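Side-chain contacts in abietadiene synthase, chloroplastic (Abies grandis, PDB 3S9V), which belongs to the terpene synthase family and is a single-chain, mainly helical enzyme with a metal-binding domain in its C-terminal part: residues F99-R104 with R133-K138; P54-T59 with L109-T114; G600-V605 with S648-G653; N532-L537 with L641-L646; D365-N370 with K411-E416. All coordinates share one frame; numbering follows the deposited sequence.

Contact 1: residues F99-R104 with R133-K138; sequences FLAYDR and RTQAGK
Q135, on the last turn of helix 122-136, is the residue of R133-K138 that meets F99 and A101. T134, just before it, turns its hydroxyl back to E130 O in its own helix. The Q135 side chain then projects toward F99-R104. Its CG lies opposite the backbone N, and the chain bends at chi2 (60°), so the amide stands across the end of the F99 ring. OE1 approaches the ring at its edge and in its plane, 3.3 Å from F99 CZ. The amide itself is not coplanar with the ring; the two planes are 48° apart. The other branch serves A101: Q135 NE2 lies 3.7 Å from A101 CB. Past Q135, A136 packs on L176 of helix 174-187, and K138 N closes the helix end on Q135 O at 3.1 Å. Within F99-R104, F99 CG sits 4.3 Å above the R104 guanidinium plane, toward its rim. No hydrogen bond joins the two segments. The ring edge probably carries slight positive charge, so the amide oxygen beside it implies a weak electrostatic attraction, with plain van der Waals packing at A101.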
# COMPACT_ATOMS: atom_id res chain seq x y z
N PHE A 99 25.14 10.23 -7.30
CA PHE A 99 25.92 11.30 -6.72
C PHE A 99 25.17 12.20 -5.75
O PHE A 99 24.17 12.82 -6.11
CB PHE A 99 26.53 12.17 -7.81
CG PHE A 99 27.41 13.27 -7.28
CD1 PHE A 99 28.78 13.06 -7.14
CD2 PHE A 99 26.87 14.49 -6.88
CE1 PHE A 99 29.60 14.06 -6.61
CE2 PHE A 99 27.67 15.49 -6.35
CZ PHE A 99 29.04 15.28 -6.21
N LEU A 100 25.67 12.27 -4.52
CA LEU A 100 25.11 13.15 -3.51
C LEU A 100 26.34 13.81 -2.90
O LEU A 100 27.22 13.13 -2.36
CB LEU A 100 24.34 12.37 -2.44
CG LEU A 100 23.65 13.28 -1.40
CD1 LEU A 100 22.53 14.10 -2.07
CD2 LEU A 100 23.09 12.44 -0.27
N ALA A 101 26.43 15.13 -3.00
CA ALA A 101 27.58 15.84 -2.48
C ALA A 101 27.90 15.46 -1.04
O ALA A 101 29.02 15.04 -0.74
CB ALA A 101 27.36 17.36 -2.60
N TYR A 102 26.92 15.59 -0.14
CA TYR A 102 27.14 15.26 1.27
C TYR A 102 27.76 13.87 1.44
O TYR A 102 28.74 13.71 2.17
CB TYR A 102 25.83 15.33 2.05
CG TYR A 102 25.28 16.72 2.19
CD1 TYR A 102 23.99 17.02 1.77
CD2 TYR A 102 26.04 17.74 2.76
CE1 TYR A 102 23.46 18.30 1.90
CE2 TYR A 102 25.52 19.03 2.91
CZ TYR A 102 24.22 19.30 2.47
OH TYR A 102 23.69 20.56 2.60
N ASP A 103 27.18 12.89 0.77
CA ASP A 103 27.64 11.50 0.81
C ASP A 103 29.13 11.42 0.45
O ASP A 103 29.92 10.85 1.20
CB ASP A 103 26.78 10.68 -0.17
CG ASP A 103 27.17 9.20 -0.23
OD1 ASP A 103 27.00 8.47 0.77
OD2 ASP A 103 27.64 8.75 -1.31
N ARG A 104 29.51 11.99 -0.69
CA ARG A 104 30.89 11.94 -1.14
C ARG A 104 31.90 12.61 -0.21
O ARG A 104 32.94 12.02 0.08
CB ARG A 104 31.02 12.53 -2.55
CG ARG A 104 30.23 11.78 -3.62
CD ARG A 104 30.59 10.30 -3.65
NE ARG A 104 29.79 9.58 -4.64
CZ ARG A 104 29.93 9.74 -5.96
NH1 ARG A 104 30.83 10.58 -6.45
NH2 ARG A 104 29.14 9.06 -6.79
N ARG A 133 38.54 19.17 -1.48
CA ARG A 133 38.74 20.61 -1.63
C ARG A 133 37.89 21.18 -2.77
O ARG A 133 37.29 22.25 -2.62
CB ARG A 133 40.22 20.93 -1.87
CG ARG A 133 40.49 22.37 -2.29
CD ARG A 133 41.94 22.77 -2.07
NE ARG A 133 42.87 21.81 -2.65
CZ ARG A 133 43.68 21.04 -1.94
NH1 ARG A 133 43.70 21.11 -0.61
NH2 ARG A 133 44.48 20.18 -2.57
N THR A 134 37.82 20.48 -3.89
CA THR A 134 37.03 20.98 -5.00
C THR A 134 35.54 20.93 -4.67
O THR A 134 34.80 21.87 -4.95
CB THR A 134 37.27 20.17 -6.28
OG1 THR A 134 38.67 20.13 -6.57
CG2 THR A 134 36.54 20.81 -7.45
N GLN A 135 35.12 19.83 -4.06
CA GLN A 135 33.72 19.67 -3.70
C GLN A 135 33.31 20.57 -2.53
O GLN A 135 32.18 21.04 -2.47
CB GLN A 135 33.45 18.21 -3.33
CG GLN A 135 31.99 17.93 -3.01
CD GLN A 135 31.09 18.24 -4.18
OE1 GLN A 135 31.16 17.58 -5.22
NE2 GLN A 135 30.24 19.25 -4.03
N ALA A 136 34.24 20.83 -1.61
CA ALA A 136 33.92 21.67 -0.46
C ALA A 136 33.55 23.09 -0.88
O ALA A 136 32.72 23.73 -0.24
CB ALA A 136 35.11 21.71 0.52
N GLY A 137 34.14 23.56 -1.98
CA GLY A 137 33.86 24.90 -2.46
C GLY A 137 32.61 25.04 -3.31
O GLY A 137 32.30 26.14 -3.77
N LYS A 138 31.88 23.95 -3.53
CA LYS A 138 30.66 23.99 -4.34
C LYS A 138 29.42 23.57 -3.55
O LYS A 138 28.34 23.37 -4.12
CB LYS A 138 30.80 23.06 -5.56
CG LYS A 138 31.94 23.41 -6.49
CD LYS A 138 31.91 22.56 -7.76
CE LYS A 138 32.08 21.08 -7.46
NZ LYS A 138 32.22 20.27 -8.70

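Contact 2: residues P54-T59 with L109-T114; sequences PSAYDT and LACIIT
Y57 meets the A110 methyl obliquely through CD1, with Y57 CD1 3.6 Å from A110 CB. Beside this pair, C111 SG lies 3.9 Å from A56 O and 4.4 Å from A56 CB. The sulfur stands opposite its own carbonyl carbon (chi1 -68°), which turns it to the start of helix 56-62. A110 has only a methyl, and the backbones come close: the CA atoms of Y57 and A110 are 5.7 Å apart. The next shell holds Y57. Its hydroxyl is hydrogen-bonded to E207, the Y57 and W61 rings meet edge-to-face, and M158 of helix 151-164 touches both Y57 and A110. The helix start is held in turn by S55, the N-cap residue. S55 OG donates to the anti lone pair of D58 OD2 at 2.6 Å, and that oxygen also lies at the Y57 ring edge, in its plane. S55 O takes two bonds, from T59 N and from T59 OG1; the hydroxyl sits above the carbonyl plane. W82 of helix 77-85 packs on A56 and T59. This is close helix-helix packing through small residues, in the all-helical N-terminal part, consistent with the extra helical domain of three-domain plant terpene synthases.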
# COMPACT_ATOMS: atom_id res chain seq x y z
N PRO A 54 27.88 -1.36 -0.15
CA PRO A 54 28.88 -1.04 0.87
C PRO A 54 28.81 0.43 1.24
O PRO A 54 28.41 1.26 0.43
CB PRO A 54 30.19 -1.41 0.20
CG PRO A 54 29.92 -1.16 -1.23
CD PRO A 54 28.54 -1.70 -1.42
N SER A 55 29.15 0.74 2.48
CA SER A 55 29.18 2.12 2.96
C SER A 55 30.65 2.48 3.15
O SER A 55 31.28 2.06 4.12
CB SER A 55 28.44 2.26 4.28
OG SER A 55 28.59 3.58 4.79
N ALA A 56 31.21 3.23 2.21
CA ALA A 56 32.61 3.59 2.31
C ALA A 56 32.86 4.26 3.66
O ALA A 56 33.87 3.99 4.32
CB ALA A 56 32.99 4.52 1.18
N TYR A 57 31.94 5.11 4.08
CA TYR A 57 32.07 5.82 5.35
C TYR A 57 32.17 4.88 6.56
O TYR A 57 33.08 4.99 7.38
CB TYR A 57 30.88 6.77 5.53
CG TYR A 57 30.74 7.33 6.93
CD1 TYR A 57 31.50 8.42 7.35
CD2 TYR A 57 29.86 6.75 7.83
CE1 TYR A 57 31.38 8.92 8.64
CE2 TYR A 57 29.73 7.24 9.12
CZ TYR A 57 30.50 8.32 9.51
OH TYR A 57 30.39 8.78 10.80
N ASP A 58 31.23 3.95 6.67
CA ASP A 58 31.22 3.00 7.78
C ASP A 58 32.40 2.05 7.70
O ASP A 58 32.99 1.69 8.71
CB ASP A 58 29.92 2.21 7.79
CG ASP A 58 28.73 3.04 8.23
OD1 ASP A 58 28.33 2.95 9.41
OD2 ASP A 58 28.21 3.80 7.39
N THR A 59 32.75 1.66 6.48
CA THR A 59 33.87 0.75 6.31
C THR A 59 35.13 1.43 6.80
O THR A 59 35.98 0.81 7.44
CB THR A 59 34.01 0.37 4.84
OG1 THR A 59 32.79 -0.25 4.41
CG2 THR A 59 35.16 -0.60 4.65
N LEU A 109 36.28 12.20 3.49
CA LEU A 109 36.95 12.65 4.70
C LEU A 109 37.23 11.44 5.58
O LEU A 109 38.36 11.25 6.04
CB LEU A 109 36.06 13.66 5.44
CG LEU A 109 36.63 14.24 6.73
CD1 LEU A 109 38.01 14.82 6.47
CD2 LEU A 109 35.69 15.30 7.27
N ALA A 110 36.21 10.61 5.80
CA ALA A 110 36.37 9.41 6.62
C ALA A 110 37.48 8.48 6.12
O ALA A 110 38.26 7.96 6.91
CB ALA A 110 35.06 8.66 6.69
N CYS A 111 37.56 8.27 4.81
CA CYS A 111 38.59 7.39 4.27
C CYS A 111 40.00 7.99 4.34
O CYS A 111 40.97 7.28 4.60
CB CYS A 111 38.26 7.00 2.82
SG CYS A 111 36.82 5.94 2.68
N ILE A 112 40.10 9.29 4.12
CA ILE A 112 41.39 9.98 4.17
C ILE A 112 41.97 9.90 5.57
O ILE A 112 43.17 9.70 5.76
CB ILE A 112 41.22 11.46 3.76
CG1 ILE A 112 41.06 11.55 2.24
CG2 ILE A 112 42.40 12.28 4.24
CD1 ILE A 112 40.70 12.93 1.77
N ILE A 113 41.11 10.06 6.57
CA ILE A 113 41.57 10.00 7.95
C ILE A 113 42.08 8.60 8.29
O ILE A 113 43.13 8.45 8.91
CB ILE A 113 40.44 10.42 8.91
CG1 ILE A 113 40.18 11.93 8.74
CG2 ILE A 113 40.78 10.08 10.36
CD1 ILE A 113 39.01 12.46 9.56
N THR A 114 41.36 7.57 7.86
CA THR A 114 41.74 6.18 8.13
C THR A 114 43.02 5.75 7.41
O THR A 114 43.86 5.07 8.00
CB THR A 114 40.60 5.21 7.74
OG1 THR A 114 39.41 5.57 8.47
CG2 THR A 114 40.98 3.78 8.08

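Contact 3: residues G600-V605 with S648-G653; sequences GYIQNV and SALFTG
L650 sets both of its methyls obliquely against the CD2-CE2 side of Y601, and one is modelled too close. The approach of CD1 to CE2 is shorter than two carbons allow, so the exact placing of that methyl is doubtful. The other methyl is more ordinary: L650 CD2 lies 3.7 Å from Y601 CE2 and 3.8 Å from Y601 CD2. The two side chains run past each other in opposite directions. Y601 has CG opposite its backbone N (chi1 173°), which carries the ring off helix 599-621 toward the loop. I602 adds a looser touch, with I602 CG1 4.3 Å from L650 CD2. The Y601 ring is also held from its own helix, where V605 CG2 lies 4.0 Å above one face, toward the rim. At its polar end, Y601 OH is hydrogen-bonded to L646 O, on helix 641-648. L650 sits in a type I turn from S648 to F651, closed by F651 N to S648 O at 2.9 Å. L650 O accepts a bond from Q594, and L656 touches both Y601 and L650. I602 also packs on F583 and I586 of helix 570-594. The contact therefore joins helix 599-621 to the loop after helix 641-648. Its chemistry is apolar between the segments, while the tyrosine's polar group is satisfied by a backbone carbonyl beside them.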
# COMPACT_ATOMS: atom_id res chain seq x y z
N GLY A 600 -32.82 -23.86 -9.75
CA GLY A 600 -33.59 -23.52 -8.57
C GLY A 600 -32.90 -22.43 -7.78
O GLY A 600 -33.54 -21.50 -7.27
N TYR A 601 -31.58 -22.55 -7.68
CA TYR A 601 -30.73 -21.60 -6.97
C TYR A 601 -30.83 -20.21 -7.61
O TYR A 601 -31.06 -19.21 -6.92
CB TYR A 601 -29.28 -22.10 -7.02
CG TYR A 601 -28.24 -21.15 -6.47
CD1 TYR A 601 -27.96 -21.10 -5.11
CD2 TYR A 601 -27.53 -20.31 -7.32
CE1 TYR A 601 -26.99 -20.23 -4.61
CE2 TYR A 601 -26.57 -19.44 -6.83
CZ TYR A 601 -26.30 -19.41 -5.47
OH TYR A 601 -25.34 -18.54 -4.99
N ILE A 602 -30.67 -20.17 -8.92
CA ILE A 602 -30.74 -18.94 -9.69
C ILE A 602 -32.13 -18.30 -9.57
O ILE A 602 -32.25 -17.07 -9.51
CB ILE A 602 -30.39 -19.20 -11.17
CG1 ILE A 602 -28.92 -19.60 -11.27
CG2 ILE A 602 -30.65 -17.97 -12.02
CD1 ILE A 602 -28.41 -19.72 -12.69
N GLN A 603 -33.16 -19.13 -9.53
CA GLN A 603 -34.53 -18.63 -9.42
C GLN A 603 -34.78 -18.01 -8.05
O GLN A 603 -35.44 -16.98 -7.94
CB GLN A 603 -35.55 -19.74 -9.64
CG GLN A 603 -35.51 -20.39 -11.01
CD GLN A 603 -36.54 -21.50 -11.16
OE1 GLN A 603 -36.39 -22.39 -11.99
NE2 GLN A 603 -37.61 -21.43 -10.37
N ASN A 604 -34.25 -18.64 -7.01
CA ASN A 604 -34.43 -18.15 -5.66
C ASN A 604 -33.65 -16.84 -5.48
O ASN A 604 -34.13 -15.90 -4.85
CB ASN A 604 -33.95 -19.20 -4.65
CG ASN A 604 -34.33 -18.85 -3.23
OD1 ASN A 604 -33.47 -18.66 -2.37
ND2 ASN A 604 -35.63 -18.78 -2.97
N VAL A 605 -32.44 -16.77 -6.05
CA VAL A 605 -31.66 -15.55 -5.95
C VAL A 605 -32.50 -14.41 -6.51
O VAL A 605 -32.65 -13.37 -5.86
CB VAL A 605 -30.34 -15.63 -6.75
CG1 VAL A 605 -29.67 -14.25 -6.82
CG2 VAL A 605 -29.41 -16.65 -6.11
N SER A 648 -22.54 -14.98 -9.67
CA SER A 648 -21.14 -15.05 -10.10
C SER A 648 -20.35 -16.12 -9.32
O SER A 648 -19.44 -16.75 -9.87
CB SER A 648 -20.45 -13.70 -9.89
OG SER A 648 -21.03 -12.69 -10.70
N ALA A 649 -20.70 -16.32 -8.05
CA ALA A 649 -20.03 -17.29 -7.17
C ALA A 649 -20.11 -18.74 -7.66
O ALA A 649 -19.46 -19.62 -7.09
CB ALA A 649 -20.61 -17.19 -5.76
N LEU A 650 -20.91 -18.99 -8.68
CA LEU A 650 -21.04 -20.33 -9.24
C LEU A 650 -19.96 -20.56 -10.29
O LEU A 650 -19.75 -21.69 -10.73
CB LEU A 650 -22.40 -20.50 -9.92
CG LEU A 650 -23.67 -20.80 -9.13
CD1 LEU A 650 -23.68 -20.04 -7.83
CD2 LEU A 650 -24.86 -20.43 -10.00
N PHE A 651 -19.27 -19.50 -10.69
CA PHE A 651 -18.27 -19.63 -11.74
C PHE A 651 -16.83 -19.26 -11.40
O PHE A 651 -16.11 -18.71 -12.23
CB PHE A 651 -18.73 -18.82 -12.96
CG PHE A 651 -20.10 -19.20 -13.45
CD1 PHE A 651 -21.24 -18.75 -12.79
CD2 PHE A 651 -20.25 -20.05 -14.55
CE1 PHE A 651 -22.51 -19.13 -13.21
CE2 PHE A 651 -21.52 -20.44 -14.98
CZ PHE A 651 -22.65 -19.98 -14.31
N THR A 652 -16.40 -19.58 -10.18
CA THR A 652 -15.04 -19.28 -9.73
C THR A 652 -14.00 -20.30 -10.20
O THR A 652 -12.82 -19.99 -10.32
CB THR A 652 -14.98 -19.21 -8.21
OG1 THR A 652 -15.41 -20.46 -7.67
CG2 THR A 652 -15.90 -18.10 -7.68
N GLY A 653 -14.45 -21.52 -10.46
CA GLY A 653 -13.53 -22.56 -10.89
C GLY A 653 -13.53 -23.72 -9.92
O GLY A 653 -12.91 -24.75 -10.16

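Contact 4: residues N532-L537 with L641-L646; sequences NFTVIL and LGTVVL
T534 meets T643 and V644 through a single methyl, CG2. Its rotamer decides this. With chi1 at 60°, OG1 sits between the backbone N and the carbonyl carbon, and CG2 is left opposite the carbonyl carbon, pointing across to helix 641-648. From there T534 CG2 is 4.1 Å from V644 CG2 and 4.2 Å from T643 CG2. The partners are turned differently. T643 has OG1 beside the backbone N (chi1 -68°), which leaves its methyl anti to that N, and it runs past T534 in the opposite direction. V644 crosses T534 at about a right angle and uses its CG2 branch, the one opposite its carbonyl carbon. Both hydroxyls are engaged away from the pair. T534 OG1 is hydrogen-bonded to S531 O in its own helix. T643 OG1 bonds to Q609 of helix 599-621 and to R666. W606 and Y613 of helix 599-621 also pack on T534. The contact joins helix 521-541 to helix 641-648 inside the metal-binding domain. Just beyond N532-L537 the chain reads DDLYD, which matches the DDxxD signature of class I terpene synthases. Here the threonines act as apolar residues toward each other: methyls make a light van der Waals contact, and the buried hydroxyls find their bonds on other partners.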
# COMPACT_ATOMS: atom_id res chain seq x y z
N ASN A 532 -25.80 -6.15 -15.53
CA ASN A 532 -26.56 -5.43 -16.55
C ASN A 532 -28.05 -5.73 -16.38
O ASN A 532 -28.89 -4.85 -16.52
CB ASN A 532 -26.11 -5.84 -17.95
CG ASN A 532 -26.12 -4.67 -18.92
OD1 ASN A 532 -27.13 -3.98 -19.06
ND2 ASN A 532 -24.99 -4.43 -19.58
N PHE A 533 -28.38 -6.98 -16.05
CA PHE A 533 -29.78 -7.31 -15.85
C PHE A 533 -30.37 -6.69 -14.60
O PHE A 533 -31.56 -6.42 -14.56
CB PHE A 533 -29.99 -8.83 -15.84
CG PHE A 533 -30.44 -9.36 -17.17
CD1 PHE A 533 -29.57 -10.03 -18.01
CD2 PHE A 533 -31.74 -9.12 -17.61
CE1 PHE A 533 -29.97 -10.46 -19.27
CE2 PHE A 533 -32.16 -9.54 -18.87
CZ PHE A 533 -31.27 -10.21 -19.70
N THR A 534 -29.55 -6.45 -13.57
CA THR A 534 -30.08 -5.82 -12.37
C THR A 534 -30.38 -4.35 -12.70
O THR A 534 -31.28 -3.75 -12.11
CB THR A 534 -29.11 -5.90 -11.16
OG1 THR A 534 -27.88 -5.23 -11.48
CG2 THR A 534 -28.81 -7.34 -10.83
N VAL A 535 -29.65 -3.79 -13.66
CA VAL A 535 -29.86 -2.41 -14.07
C VAL A 535 -31.13 -2.30 -14.91
O VAL A 535 -31.95 -1.41 -14.69
CB VAL A 535 -28.67 -1.87 -14.90
CG1 VAL A 535 -29.06 -0.59 -15.63
CG2 VAL A 535 -27.50 -1.60 -13.98
N ILE A 536 -31.27 -3.21 -15.86
CA ILE A 536 -32.42 -3.26 -16.76
C ILE A 536 -33.72 -3.49 -15.98
O ILE A 536 -34.71 -2.77 -16.19
CB ILE A 536 -32.26 -4.40 -17.81
CG1 ILE A 536 -31.14 -4.06 -18.79
CG2 ILE A 536 -33.56 -4.63 -18.56
CD1 ILE A 536 -30.82 -5.20 -19.75
N LEU A 537 -33.72 -4.48 -15.10
CA LEU A 537 -34.91 -4.79 -14.31
C LEU A 537 -35.18 -3.68 -13.29
O LEU A 537 -36.34 -3.41 -12.95
CB LEU A 537 -34.75 -6.14 -13.60
CG LEU A 537 -34.61 -7.33 -14.56
CD1 LEU A 537 -34.59 -8.64 -13.77
CD2 LEU A 537 -35.77 -7.33 -15.53
N LEU A 641 -26.54 -5.79 -5.30
CA LEU A 641 -25.17 -6.29 -5.27
C LEU A 641 -25.16 -7.76 -4.86
O LEU A 641 -24.37 -8.56 -5.37
CB LEU A 641 -24.31 -5.47 -4.31
CG LEU A 641 -24.26 -3.98 -4.67
CD1 LEU A 641 -23.36 -3.26 -3.68
CD2 LEU A 641 -23.74 -3.80 -6.09
N GLY A 642 -26.04 -8.13 -3.93
CA GLY A 642 -26.10 -9.51 -3.48
C GLY A 642 -26.34 -10.48 -4.63
O GLY A 642 -25.69 -11.52 -4.72
N THR A 643 -27.29 -10.14 -5.50
CA THR A 643 -27.67 -10.97 -6.66
C THR A 643 -26.48 -11.22 -7.59
O THR A 643 -26.24 -12.37 -8.01
CB THR A 643 -28.82 -10.28 -7.44
OG1 THR A 643 -30.00 -10.30 -6.63
CG2 THR A 643 -29.10 -10.99 -8.78
N VAL A 644 -25.75 -10.16 -7.90
CA VAL A 644 -24.58 -10.25 -8.76
C VAL A 644 -23.57 -11.24 -8.17
O VAL A 644 -23.04 -12.10 -8.86
CB VAL A 644 -23.93 -8.87 -8.90
CG1 VAL A 644 -22.73 -8.95 -9.85
CG2 VAL A 644 -24.96 -7.86 -9.39
N VAL A 645 -23.33 -11.11 -6.87
CA VAL A 645 -22.39 -12.00 -6.19
C VAL A 645 -22.83 -13.46 -6.16
O VAL A 645 -22.07 -14.35 -6.53
CB VAL A 645 -22.16 -11.54 -4.73
CG1 VAL A 645 -21.39 -12.60 -3.96
CG2 VAL A 645 -21.39 -10.23 -4.72
N LEU A 646 -24.07 -13.70 -5.73
CA LEU A 646 -24.56 -15.06 -5.62
C LEU A 646 -24.58 -15.83 -6.94
O LEU A 646 -24.38 -17.05 -6.95
CB LEU A 646 -25.94 -15.04 -4.97
CG LEU A 646 -25.89 -14.54 -3.52
CD1 LEU A 646 -27.29 -14.45 -2.93
CD2 LEU A 646 -25.02 -15.46 -2.68

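Contact 5: residues D365-N370 with K411-E416; sequences DMLNVN and KNIRGE
L367 packs with one methyl, CD2, against E416 and I413. The closer part is at E416. L367 CD2 lies 3.9 Å from E416 CB and 4.0 Å from E416 OE1, and the two side chains cross at about a right angle. CG of L367 stands opposite the backbone N (chi1 172°), so the leucine leaves helix 363-373 directly toward helix 413-422. Both residues are buried. The E416 chain leaves with CG opposite its carbonyl carbon and then runs extended, which takes its carboxylate past the leucine methyl. OE1 ends in a salt bridge with R282. The looser part is at I413, which is partly exposed. I413 CD1 is 4.1 Å from L367 CD2, and I413 also packs on V363 and T364, earlier in helix 363-373. The turn next to I413 is open to solvent in part. R414, partly exposed as well, makes a salt bridge with E418 and a bond to L398 O. The helix start is capped by N412: its OD1 accepts from G415 N in a weak bond of 3.4 Å, with an N-H...O angle of 149°, and also from F404 N. N412 ND2 is hydrogen-bonded to N440. On the other helix, N368 ND2 bonds to D321, within a DIDD sequence that matches the DxDD signature of class II terpene synthases. Across the contact the chemistry is mainly carbon on carbon. One carboxylate oxygen does lie against a methyl, but its charge is probably balanced in part by R282, consistent with its lying beside an apolar methyl.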
# COMPACT_ATOMS: atom_id res chain seq x y z
N ASP A 365 6.92 8.06 5.54
CA ASP A 365 6.36 7.30 6.65
C ASP A 365 4.90 7.65 6.99
O ASP A 365 4.11 6.76 7.30
CB ASP A 365 7.24 7.42 7.90
CG ASP A 365 7.64 8.84 8.21
OD1 ASP A 365 8.37 9.45 7.38
OD2 ASP A 365 7.24 9.35 9.28
N MET A 366 4.53 8.93 6.93
CA MET A 366 3.14 9.28 7.24
C MET A 366 2.26 8.62 6.18
O MET A 366 1.13 8.24 6.47
CB MET A 366 2.90 10.80 7.24
CG MET A 366 3.45 11.55 8.47
SD MET A 366 2.84 10.98 10.09
CE MET A 366 4.04 9.71 10.46
N LEU A 367 2.80 8.47 4.97
CA LEU A 367 2.03 7.83 3.90
C LEU A 367 1.75 6.36 4.21
O LEU A 367 0.61 5.91 4.07
CB LEU A 367 2.76 7.94 2.56
CG LEU A 367 2.09 7.11 1.45
CD1 LEU A 367 0.63 7.53 1.32
CD2 LEU A 367 2.82 7.30 0.13
N ASN A 368 2.77 5.61 4.61
CA ASN A 368 2.54 4.20 4.92
C ASN A 368 1.63 4.05 6.14
O ASN A 368 0.87 3.08 6.24
CB ASN A 368 3.87 3.47 5.14
CG ASN A 368 4.66 3.33 3.84
OD1 ASN A 368 4.09 2.98 2.80
ND2 ASN A 368 5.96 3.59 3.90
N VAL A 369 1.70 5.02 7.05
CA VAL A 369 0.85 5.01 8.23
C VAL A 369 -0.59 5.27 7.77
O VAL A 369 -1.53 4.68 8.29
CB VAL A 369 1.28 6.10 9.25
CG1 VAL A 369 0.22 6.25 10.34
CG2 VAL A 369 2.61 5.74 9.88
N ASN A 370 -0.76 6.16 6.80
CA ASN A 370 -2.10 6.49 6.29
C ASN A 370 -2.75 5.28 5.61
O ASN A 370 -3.93 5.00 5.83
CB ASN A 370 -2.04 7.67 5.32
CG ASN A 370 -3.39 7.99 4.70
OD1 ASN A 370 -3.79 7.39 3.70
ND2 ASN A 370 -4.11 8.93 5.30
N LYS A 411 10.99 8.35 -6.78
CA LYS A 411 10.69 8.85 -8.12
C LYS A 411 9.56 9.89 -8.13
O LYS A 411 9.69 10.93 -8.77
CB LYS A 411 10.32 7.69 -9.05
CG LYS A 411 9.92 8.13 -10.45
CD LYS A 411 9.59 6.95 -11.34
CE LYS A 411 9.09 7.40 -12.70
NZ LYS A 411 8.78 6.27 -13.63
N ASN A 412 8.46 9.62 -7.43
CA ASN A 412 7.35 10.56 -7.39
C ASN A 412 6.44 10.29 -6.20
O ASN A 412 5.36 9.72 -6.35
CB ASN A 412 6.54 10.50 -8.69
CG ASN A 412 5.44 11.56 -8.75
OD1 ASN A 412 5.56 12.64 -8.17
ND2 ASN A 412 4.37 11.26 -9.48
N ILE A 413 6.88 10.70 -5.02
CA ILE A 413 6.11 10.49 -3.82
C ILE A 413 4.79 11.26 -3.89
O ILE A 413 3.77 10.79 -3.38
CB ILE A 413 6.92 10.92 -2.57
CG1 ILE A 413 6.32 10.29 -1.32
CG2 ILE A 413 6.94 12.44 -2.44
CD1 ILE A 413 6.37 8.77 -1.34
N ARG A 414 4.80 12.43 -4.53
CA ARG A 414 3.58 13.22 -4.64
C ARG A 414 2.49 12.41 -5.32
O ARG A 414 1.33 12.44 -4.91
CB ARG A 414 3.83 14.50 -5.44
CG ARG A 414 2.65 15.45 -5.43
CD ARG A 414 2.79 16.53 -6.49
NE ARG A 414 1.67 17.46 -6.47
CZ ARG A 414 1.46 18.36 -5.52
NH1 ARG A 414 2.30 18.46 -4.50
NH2 ARG A 414 0.42 19.17 -5.58
N GLY A 415 2.86 11.68 -6.36
CA GLY A 415 1.89 10.86 -7.07
C GLY A 415 1.32 9.78 -6.17
O GLY A 415 0.13 9.46 -6.24
N GLU A 416 2.16 9.20 -5.31
CA GLU A 416 1.69 8.16 -4.40
C GLU A 416 0.78 8.76 -3.35
O GLU A 416 -0.21 8.15 -2.95
CB GLU A 416 2.88 7.47 -3.72
CG GLU A 416 3.69 6.58 -4.63
CD GLU A 416 4.84 5.91 -3.90
OE1 GLU A 416 4.59 5.24 -2.87
OE2 GLU A 416 6.00 6.04 -4.36

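In the fold
From the N terminus, contact 2 opens first at 54-59. Contact 1 opens at 99-104 before contact 2 closes at 109-114, and closes at 133-138, so the two cross and share helix 101-117. Together they tie up the N-terminal helices. Contact 5 follows in series and closes a loop of 40 residues between helices 363-373 and 413-422, within the terpene synthase N-terminal domain. Contact 4 then opens on helix 521-541. Contact 3 opens within it and closes just after it, so these also cross. They touch each other in the metal-binding domain, about 65 to 68 Å, centre to centre, from contacts 1 and 2.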